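2,3-dihydroxybenzoate-AMP ligase (Bacillus subtilis, PDB 1MD9) belongs to the ANL superfamily of AMP-binding enzymes, with a large AMP-binding domain followed by a smaller C-terminal domain. Local coordinates at residues A[266-271]-A[297-302]; A[118-123]-A[392-397]. All coordinates share one frame; numbering follows the deposited sequence.

Contact 1 (A[266-271]-A[297-302]); sequences PLIERE and LSSLQV
Ile268 of helix 261-271 packs against Leu297 and Leu300 of the segment 297-302, a helix-to-loop contact within the AMP-binding fold, where this segment ends the loop that leads from helix 280-289 into strand 302-306 of the large mixed sheet. The tight part is apolar and centres on the branched side chain of Ile268. With CG2 anti to the backbone N and CG1 beside it (chi1 -72°), the isoleucine turns CG2 onto methyl CD2 of Leu297, 3.6 Å away. Leu300 adds its CD1, which lies 4.0 Å from both Ile268 CG2 and Ile268 CD1, so the two leucines each offer one methyl to the same isoleucine. Val273 touches Ile268 and Leu300 and continues this apolar patch. Toward solvent the contact thins out. Glu269 lies at its margin, where the nearest pair of CA atoms, Glu269 CA and Leu297 CA, is 5.5 Å apart, yet its carboxylate makes no bond across; OE1 instead lies near OD2 of Asp295, a closeness of like charges that would be unfavourable if both are ionised. Arg270 points away and reaches Asn48, while Ser298 is exposed. One polar link borders the apolar cluster: Ser299 OG donates to Ile268 O over 3.2 Å, approaching from above the carbonyl plane, 59° out of it, with a C=O...OG angle of 119°.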
ATOM      1  N   PRO A 266      -3.552  13.908  17.993  1.00 28.26           N
ATOM      2  CA  PRO A 266      -3.744  13.729  19.435  1.00 29.11           C
ATOM      3  C   PRO A 266      -3.182  12.360  19.798  1.00 29.92           C
ATOM      4  O   PRO A 266      -2.505  12.190  20.817  1.00 29.01           O
ATOM      5  CB  PRO A 266      -5.260  13.785  19.590  1.00 29.57           C
ATOM      6  CG  PRO A 266      -5.696  14.653  18.415  1.00 29.18           C
ATOM      7  CD  PRO A 266      -4.841  14.094  17.306  1.00 29.08           C
ATOM      8  N   LEU A 267      -3.458  11.395  18.922  1.00 30.49           N
ATOM      9  CA  LEU A 267      -2.996  10.024  19.095  1.00 30.48           C
ATOM     10  C   LEU A 267      -1.466   9.978  19.094  1.00 30.95           C
ATOM     11  O   LEU A 267      -0.856   9.225  19.849  1.00 29.88           O
ATOM     12  CB  LEU A 267      -3.563   9.157  17.967  1.00 30.41           C
ATOM     13  CG  LEU A 267      -4.342   7.872  18.291  1.00 30.07           C
ATOM     14  CD1 LEU A 267      -5.040   7.989  19.616  1.00 28.79           C
ATOM     15  CD2 LEU A 267      -5.353   7.609  17.181  1.00 30.54           C
ATOM     16  N   ILE A 268      -0.850  10.792  18.243  1.00 33.32           N
ATOM     17  CA  ILE A 268       0.602  10.838  18.146  1.00 35.62           C
ATOM     18  C   ILE A 268       1.177  11.379  19.446  1.00 37.56           C
ATOM     19  O   ILE A 268       2.118  10.814  20.013  1.00 37.66           O
ATOM     20  CB  ILE A 268       1.046  11.724  16.950  1.00 35.78           C
ATOM     21  CG1 ILE A 268       0.742  10.990  15.638  1.00 36.11           C
ATOM     22  CG2 ILE A 268       2.537  12.048  17.039  1.00 34.45           C
ATOM     23  CD1 ILE A 268       1.067  11.782  14.386  1.00 37.24           C
ATOM     24  N   GLU A 269       0.599  12.476  19.917  1.00 39.83           N
ATOM     25  CA  GLU A 269       1.043  13.094  21.160  1.00 42.03           C
ATOM     26  C   GLU A 269       0.825  12.142  22.343  1.00 42.36           C
ATOM     27  O   GLU A 269       1.750  11.862  23.105  1.00 42.92           O
ATOM     28  CB  GLU A 269       0.293  14.417  21.378  1.00 43.15           C
ATOM     29  CG  GLU A 269       0.169  14.855  22.834  1.00 46.62           C
ATOM     30  CD  GLU A 269      -0.042  16.353  22.981  1.00 48.62           C
ATOM     31  OE1 GLU A 269      -0.791  16.936  22.160  1.00 49.73           O
ATOM     32  OE2 GLU A 269       0.539  16.943  23.924  1.00 49.73           O
ATOM     33  N   ARG A 270      -0.399  11.639  22.482  1.00 42.07           N
ATOM     34  CA  ARG A 270      -0.744  10.730  23.567  1.00 40.83           C
ATOM     35  C   ARG A 270       0.159   9.484  23.580  1.00 38.38           C
ATOM     36  O   ARG A 270       1.028   9.353  24.434  1.00 38.63           O
ATOM     37  CB  ARG A 270      -2.224  10.322  23.441  1.00 43.79           C
ATOM     38  CG  ARG A 270      -2.903   9.887  24.747  1.00 48.12           C
ATOM     39  CD  ARG A 270      -4.304   9.311  24.507  1.00 52.24           C
ATOM     40  NE  ARG A 270      -4.936   8.850  25.753  1.00 58.46           N
ATOM     41  CZ  ARG A 270      -6.050   8.106  25.828  1.00 59.97           C
ATOM     42  NH1 ARG A 270      -6.678   7.721  24.718  1.00 60.95           N
ATOM     43  NH2 ARG A 270      -6.540   7.744  27.016  1.00 58.42           N
ATOM     44  N   GLU A 271      -0.035   8.582  22.628  1.00 35.76           N
ATOM     45  CA  GLU A 271       0.745   7.349  22.572  1.00 33.91           C
ATOM     46  C   GLU A 271       2.209   7.539  22.233  1.00 33.29           C
ATOM     47  O   GLU A 271       2.979   6.578  22.231  1.00 32.70           O
ATOM     48  CB  GLU A 271       0.139   6.398  21.546  1.00 33.35           C
ATOM     49  CG  GLU A 271      -1.314   6.063  21.793  1.00 33.88           C
ATOM     50  CD  GLU A 271      -1.543   5.469  23.168  1.00 33.81           C
ATOM     51  OE1 GLU A 271      -0.592   4.854  23.716  1.00 32.75           O
ATOM     52  OE2 GLU A 271      -2.678   5.613  23.685  1.00 32.70           O
ATOM     53  N   LEU A 297       3.930  16.763  18.294  1.00 38.41           N
ATOM     54  CA  LEU A 297       4.201  15.608  17.450  1.00 35.88           C
ATOM     55  C   LEU A 297       5.666  15.234  17.588  1.00 35.44           C
ATOM     56  O   LEU A 297       6.180  14.415  16.827  1.00 34.89           O
ATOM     57  CB  LEU A 297       3.886  15.920  15.986  1.00 33.91           C
ATOM     58  CG  LEU A 297       2.455  16.372  15.663  1.00 32.27           C
ATOM     59  CD1 LEU A 297       2.256  16.361  14.143  1.00 30.19           C
ATOM     60  CD2 LEU A 297       1.436  15.445  16.349  1.00 31.07           C
ATOM     61  N   SER A 298       6.328  15.833  18.577  1.00 35.98           N
ATOM     62  CA  SER A 298       7.751  15.608  18.833  1.00 35.78           C
ATOM     63  C   SER A 298       8.151  14.157  18.993  1.00 35.74           C
ATOM     64  O   SER A 298       9.276  13.785  18.680  1.00 36.25           O
ATOM     65  CB  SER A 298       8.199  16.367  20.073  1.00 35.75           C
ATOM     66  OG  SER A 298       9.543  16.037  20.379  1.00 38.06           O
ATOM     67  N   SER A 299       7.243  13.345  19.518  1.00 36.14           N
ATOM     68  CA  SER A 299       7.510  11.922  19.695  1.00 36.77           C
ATOM     69  C   SER A 299       7.985  11.326  18.371  1.00 36.75           C
ATOM     70  O   SER A 299       8.963  10.572  18.322  1.00 36.82           O
ATOM     71  CB  SER A 299       6.227  11.235  20.140  1.00 37.55           C
ATOM     72  OG  SER A 299       5.110  11.950  19.631  1.00 38.01           O
ATOM     73  N   LEU A 300       7.273  11.691  17.304  1.00 36.11           N
ATOM     74  CA  LEU A 300       7.546  11.245  15.941  1.00 34.68           C
ATOM     75  C   LEU A 300       9.038  11.251  15.644  1.00 34.50           C
ATOM     76  O   LEU A 300       9.765  12.129  16.093  1.00 33.74           O
ATOM     77  CB  LEU A 300       6.831  12.164  14.936  1.00 33.33           C
ATOM     78  CG  LEU A 300       6.163  11.547  13.705  1.00 31.51           C
ATOM     79  CD1 LEU A 300       4.963  10.756  14.143  1.00 32.12           C
ATOM     80  CD2 LEU A 300       5.716  12.623  12.745  1.00 32.23           C
ATOM     81  N   GLN A 301       9.483  10.259  14.881  1.00 35.28           N
ATOM     82  CA  GLN A 301      10.882  10.146  14.494  1.00 34.91           C
ATOM     83  C   GLN A 301      10.987   9.937  12.990  1.00 34.74           C
ATOM     84  O   GLN A 301      11.691  10.681  12.304  1.00 35.50           O
ATOM     85  CB  GLN A 301      11.557   8.993  15.243  1.00 35.35           C
ATOM     86  CG  GLN A 301      12.039   9.370  16.640  1.00 34.66           C
ATOM     87  CD  GLN A 301      12.629   8.192  17.388  1.00 35.33           C
ATOM     88  OE1 GLN A 301      13.353   7.375  16.807  1.00 34.66           O
ATOM     89  NE2 GLN A 301      12.332   8.100  18.687  1.00 34.57           N
ATOM     90  N   VAL A 302      10.284   8.936  12.470  1.00 34.54           N
ATOM     91  CA  VAL A 302      10.318   8.669  11.031  1.00 33.81           C
ATOM     92  C   VAL A 302       8.934   8.818  10.422  1.00 33.20           C
ATOM     93  O   VAL A 302       7.956   8.280  10.949  1.00 33.37           O
ATOM     94  CB  VAL A 302      10.839   7.255  10.749  1.00 32.91           C
ATOM     95  CG1 VAL A 302      10.753   6.943   9.268  1.00 32.35           C
ATOM     96  CG2 VAL A 302      12.254   7.148  11.224  1.00 32.50           C
TER

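Contact 2 (A[118-123]-A[392-397]); sequences CEFAEA and YYKAEE
The end of helix 111-120 and the loop 392-395 face each other with their backbones well apart, Ala121 CA lying 8.5 Å from Tyr393 CA, and Glu122, with positive phi, is the C' residue of a Schellman motif that closes the helix through Ala123 N to Cys118 O. Side chains bridge the gap. Phe120 and Tyr393 form a T-shaped pair, the tyrosine edge directed at the phenylalanine face, with planes at 77° and ring centroids 5.5 Å apart. Tyr393 CD2 makes the touch, 3.9 Å from Phe120 CZ and offset toward the rim of that ring. Phe120 reaches this place because its CG is anti to the backbone N (chi1 -172°), which carries the ring out from the helix end toward the loop. Its rim also meets Lys394, whose carbonyl O lies in the ring plane, 3.9 Å from CZ of Phe120. The lysine chain runs back alongside Tyr393, laying CG over one face of the tyrosine ring, and bends at chi4 near its amino group. There Lys394 NZ makes a weak hydrogen bond of 2.8 Å to Tyr393 OH and a long salt bridge of 3.9 Å to OE2 of Glu122, which is exposed. Around the pair, strand 199-203 supplies Leu199, which touches Phe120, Ala121 and Tyr393, while Arg77 of strand 77-80 touches Tyr393 and Lys394 and donates to Ala121 O; helix 396-400 begins just after the loop.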
ATOM      1  N   CYS A 118     -14.907 -12.310  -4.036  1.00 27.81           N
ATOM      2  CA  CYS A 118     -15.472 -13.580  -3.578  1.00 28.07           C
ATOM      3  C   CYS A 118     -15.655 -14.611  -4.680  1.00 28.34           C
ATOM      4  O   CYS A 118     -15.337 -15.784  -4.500  1.00 27.26           O
ATOM      5  CB  CYS A 118     -16.817 -13.359  -2.892  1.00 27.22           C
ATOM      6  SG  CYS A 118     -16.750 -12.512  -1.290  1.00 29.49           S
ATOM      7  N   GLU A 119     -16.171 -14.175  -5.822  1.00 30.64           N
ATOM      8  CA  GLU A 119     -16.417 -15.082  -6.942  1.00 32.49           C
ATOM      9  C   GLU A 119     -15.110 -15.672  -7.464  1.00 31.41           C
ATOM     10  O   GLU A 119     -14.982 -16.883  -7.610  1.00 30.49           O
ATOM     11  CB  GLU A 119     -17.129 -14.331  -8.069  1.00 35.03           C
ATOM     12  CG  GLU A 119     -18.266 -15.094  -8.740  1.00 38.50           C
ATOM     13  CD  GLU A 119     -18.657 -14.461 -10.065  1.00 41.28           C
ATOM     14  OE1 GLU A 119     -18.000 -14.762 -11.088  1.00 44.13           O
ATOM     15  OE2 GLU A 119     -19.605 -13.645 -10.085  1.00 42.52           O
ATOM     16  N   PHE A 120     -14.152 -14.790  -7.738  1.00 31.00           N
ATOM     17  CA  PHE A 120     -12.829 -15.151  -8.240  1.00 29.74           C
ATOM     18  C   PHE A 120     -12.101 -16.095  -7.288  1.00 29.41           C
ATOM     19  O   PHE A 120     -11.959 -17.287  -7.554  1.00 28.55           O
ATOM     20  CB  PHE A 120     -12.020 -13.868  -8.416  1.00 30.68           C
ATOM     21  CG  PHE A 120     -10.703 -14.053  -9.106  1.00 30.03           C
ATOM     22  CD1 PHE A 120     -10.541 -15.014 -10.092  1.00 29.42           C
ATOM     23  CD2 PHE A 120      -9.640 -13.204  -8.818  1.00 31.35           C
ATOM     24  CE1 PHE A 120      -9.335 -15.130 -10.792  1.00 28.55           C
ATOM     25  CE2 PHE A 120      -8.427 -13.308  -9.509  1.00 32.32           C
ATOM     26  CZ  PHE A 120      -8.279 -14.276 -10.500  1.00 30.54           C
ATOM     27  N   ALA A 121     -11.657 -15.559  -6.159  1.00 29.58           N
ATOM     28  CA  ALA A 121     -10.929 -16.360  -5.183  1.00 30.16           C
ATOM     29  C   ALA A 121     -11.696 -17.568  -4.655  1.00 30.21           C
ATOM     30  O   ALA A 121     -11.170 -18.336  -3.837  1.00 31.36           O
ATOM     31  CB  ALA A 121     -10.485 -15.477  -4.018  1.00 30.68           C
ATOM     32  N   GLU A 122     -12.927 -17.748  -5.124  1.00 30.18           N
ATOM     33  CA  GLU A 122     -13.753 -18.867  -4.662  1.00 30.23           C
ATOM     34  C   GLU A 122     -13.710 -18.897  -3.127  1.00 29.12           C
ATOM     35  O   GLU A 122     -13.460 -19.947  -2.520  1.00 30.74           O
ATOM     36  CB  GLU A 122     -13.220 -20.191  -5.228  1.00 30.19           C
ATOM     37  CG  GLU A 122     -13.016 -20.172  -6.740  1.00 33.51           C
ATOM     38  CD  GLU A 122     -12.955 -21.566  -7.356  1.00 34.95           C
ATOM     39  OE1 GLU A 122     -12.955 -22.559  -6.593  1.00 35.81           O
ATOM     40  OE2 GLU A 122     -12.909 -21.668  -8.606  1.00 36.44           O
ATOM     41  N   ALA A 123     -13.967 -17.743  -2.513  1.00 26.47           N
ATOM     42  CA  ALA A 123     -13.911 -17.595  -1.058  1.00 24.47           C
ATOM     43  C   ALA A 123     -14.924 -18.404  -0.267  1.00 23.21           C
ATOM     44  O   ALA A 123     -16.100 -18.486  -0.639  1.00 23.50           O
ATOM     45  CB  ALA A 123     -14.027 -16.109  -0.677  1.00 23.41           C
ATOM     46  N   TYR A 392       0.508 -13.667 -11.137  1.00 27.95           N
ATOM     47  CA  TYR A 392      -0.703 -13.353 -10.377  1.00 26.16           C
ATOM     48  C   TYR A 392      -1.590 -14.588 -10.222  1.00 27.58           C
ATOM     49  O   TYR A 392      -1.489 -15.552 -10.991  1.00 28.33           O
ATOM     50  CB  TYR A 392      -1.535 -12.283 -11.084  1.00 22.73           C
ATOM     51  CG  TYR A 392      -0.909 -10.918 -11.140  1.00 18.97           C
ATOM     52  CD1 TYR A 392      -0.099 -10.544 -12.203  1.00 18.07           C
ATOM     53  CD2 TYR A 392      -1.162  -9.981 -10.143  1.00 17.20           C
ATOM     54  CE1 TYR A 392       0.435  -9.261 -12.274  1.00 17.58           C
ATOM     55  CE2 TYR A 392      -0.633  -8.710 -10.199  1.00 15.98           C
ATOM     56  CZ  TYR A 392       0.159  -8.352 -11.263  1.00 16.57           C
ATOM     57  OH  TYR A 392       0.661  -7.082 -11.320  1.00 16.95           O
ATOM     58  N   TYR A 393      -2.466 -14.554  -9.230  1.00 27.40           N
ATOM     59  CA  TYR A 393      -3.370 -15.661  -9.031  1.00 29.12           C
ATOM     60  C   TYR A 393      -4.081 -15.877 -10.361  1.00 30.11           C
ATOM     61  O   TYR A 393      -4.343 -14.915 -11.080  1.00 31.13           O
ATOM     62  CB  TYR A 393      -4.397 -15.292  -7.982  1.00 29.72           C
ATOM     63  CG  TYR A 393      -5.238 -16.447  -7.538  1.00 30.36           C
ATOM     64  CD1 TYR A 393      -4.667 -17.512  -6.842  1.00 30.15           C
ATOM     65  CD2 TYR A 393      -6.612 -16.451  -7.749  1.00 31.46           C
ATOM     66  CE1 TYR A 393      -5.440 -18.554  -6.351  1.00 32.39           C
ATOM     67  CE2 TYR A 393      -7.406 -17.496  -7.264  1.00 34.39           C
ATOM     68  CZ  TYR A 393      -6.809 -18.545  -6.561  1.00 34.33           C
ATOM     69  OH  TYR A 393      -7.585 -19.572  -6.058  1.00 36.79           O
ATOM     70  N   LYS A 394      -4.374 -17.134 -10.677  1.00 31.42           N
ATOM     71  CA  LYS A 394      -5.075 -17.536 -11.905  1.00 32.83           C
ATOM     72  C   LYS A 394      -5.225 -16.490 -13.012  1.00 34.79           C
ATOM     73  O   LYS A 394      -6.358 -16.117 -13.312  1.00 34.77           O
ATOM     74  CB  LYS A 394      -6.494 -18.022 -11.567  1.00 31.30           C
ATOM     75  CG  LYS A 394      -6.610 -19.016 -10.418  1.00 31.21           C
ATOM     76  CD  LYS A 394      -8.077 -19.370 -10.160  1.00 32.23           C
ATOM     77  CE  LYS A 394      -8.247 -20.267  -8.929  1.00 33.99           C
ATOM     78  NZ  LYS A 394      -9.495 -19.938  -8.132  1.00 35.03           N
ATOM     79  N   ALA A 395      -4.136 -16.023 -13.632  1.00 37.10           N
ATOM     80  CA  ALA A 395      -4.263 -15.020 -14.710  1.00 39.74           C
ATOM     81  C   ALA A 395      -3.213 -15.139 -15.811  1.00 41.70           C
ATOM     82  O   ALA A 395      -2.444 -14.204 -16.057  1.00 41.29           O
ATOM     83  CB  ALA A 395      -4.234 -13.608 -14.137  1.00 38.74           C
ATOM     84  N   GLU A 396      -3.215 -16.285 -16.488  1.00 43.98           N
ATOM     85  CA  GLU A 396      -2.278 -16.580 -17.567  1.00 45.20           C
ATOM     86  C   GLU A 396      -2.171 -15.447 -18.560  1.00 45.09           C
ATOM     87  O   GLU A 396      -1.105 -15.200 -19.114  1.00 45.38           O
ATOM     88  CB  GLU A 396      -2.726 -17.824 -18.320  1.00 48.00           C
ATOM     89  CG  GLU A 396      -3.257 -18.935 -17.433  1.00 52.73           C
ATOM     90  CD  GLU A 396      -4.028 -19.977 -18.225  1.00 55.09           C
ATOM     91  OE1 GLU A 396      -4.588 -20.910 -17.598  1.00 56.73           O
ATOM     92  OE2 GLU A 396      -4.072 -19.858 -19.476  1.00 55.17           O
ATOM     93  N   GLU A 397      -3.279 -14.763 -18.798  1.00 45.88           N
ATOM     94  CA  GLU A 397      -3.273 -13.671 -19.758  1.00 48.02           C
ATOM     95  C   GLU A 397      -2.424 -12.484 -19.315  1.00 47.74           C
ATOM     96  O   GLU A 397      -1.533 -12.036 -20.038  1.00 48.16           O
ATOM     97  CB  GLU A 397      -4.707 -13.212 -20.028  1.00 51.06           C
ATOM     98  CG  GLU A 397      -4.851 -12.314 -21.249  1.00 53.16           C
ATOM     99  CD  GLU A 397      -6.274 -12.292 -21.784  1.00 55.27           C
ATOM    100  OE1 GLU A 397      -6.883 -13.383 -21.897  1.00 54.16           O
ATOM    101  OE2 GLU A 397      -6.775 -11.189 -22.104  1.00 57.04           O
TER

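Overall arrangement
From the N terminus, the chain passes the first strands of both mixed sheets before the end of helix 111-120, where contact 2 opens. Further strands of both sheets follow before helix 261-271 begins contact 1, which closes a short loop of 25 residues around strand 275-278 and helix 280-289. After strand 302-306 the chain completes the large mixed sheet and enters the antiparallel sheet, and segment 392-397 closes contact 2 across 268 residues. Contact 1 therefore lies wholly within the longer loop, without crossing. Their centres are about 41 Å apart, on opposite sides of the chain's centre. Contact 1 joins helix 261-271 to the loop entering strand 302-306; contact 2 ties helix 111-120, beside the smaller mixed sheet, to the connection between strands 378-384 and 409-417.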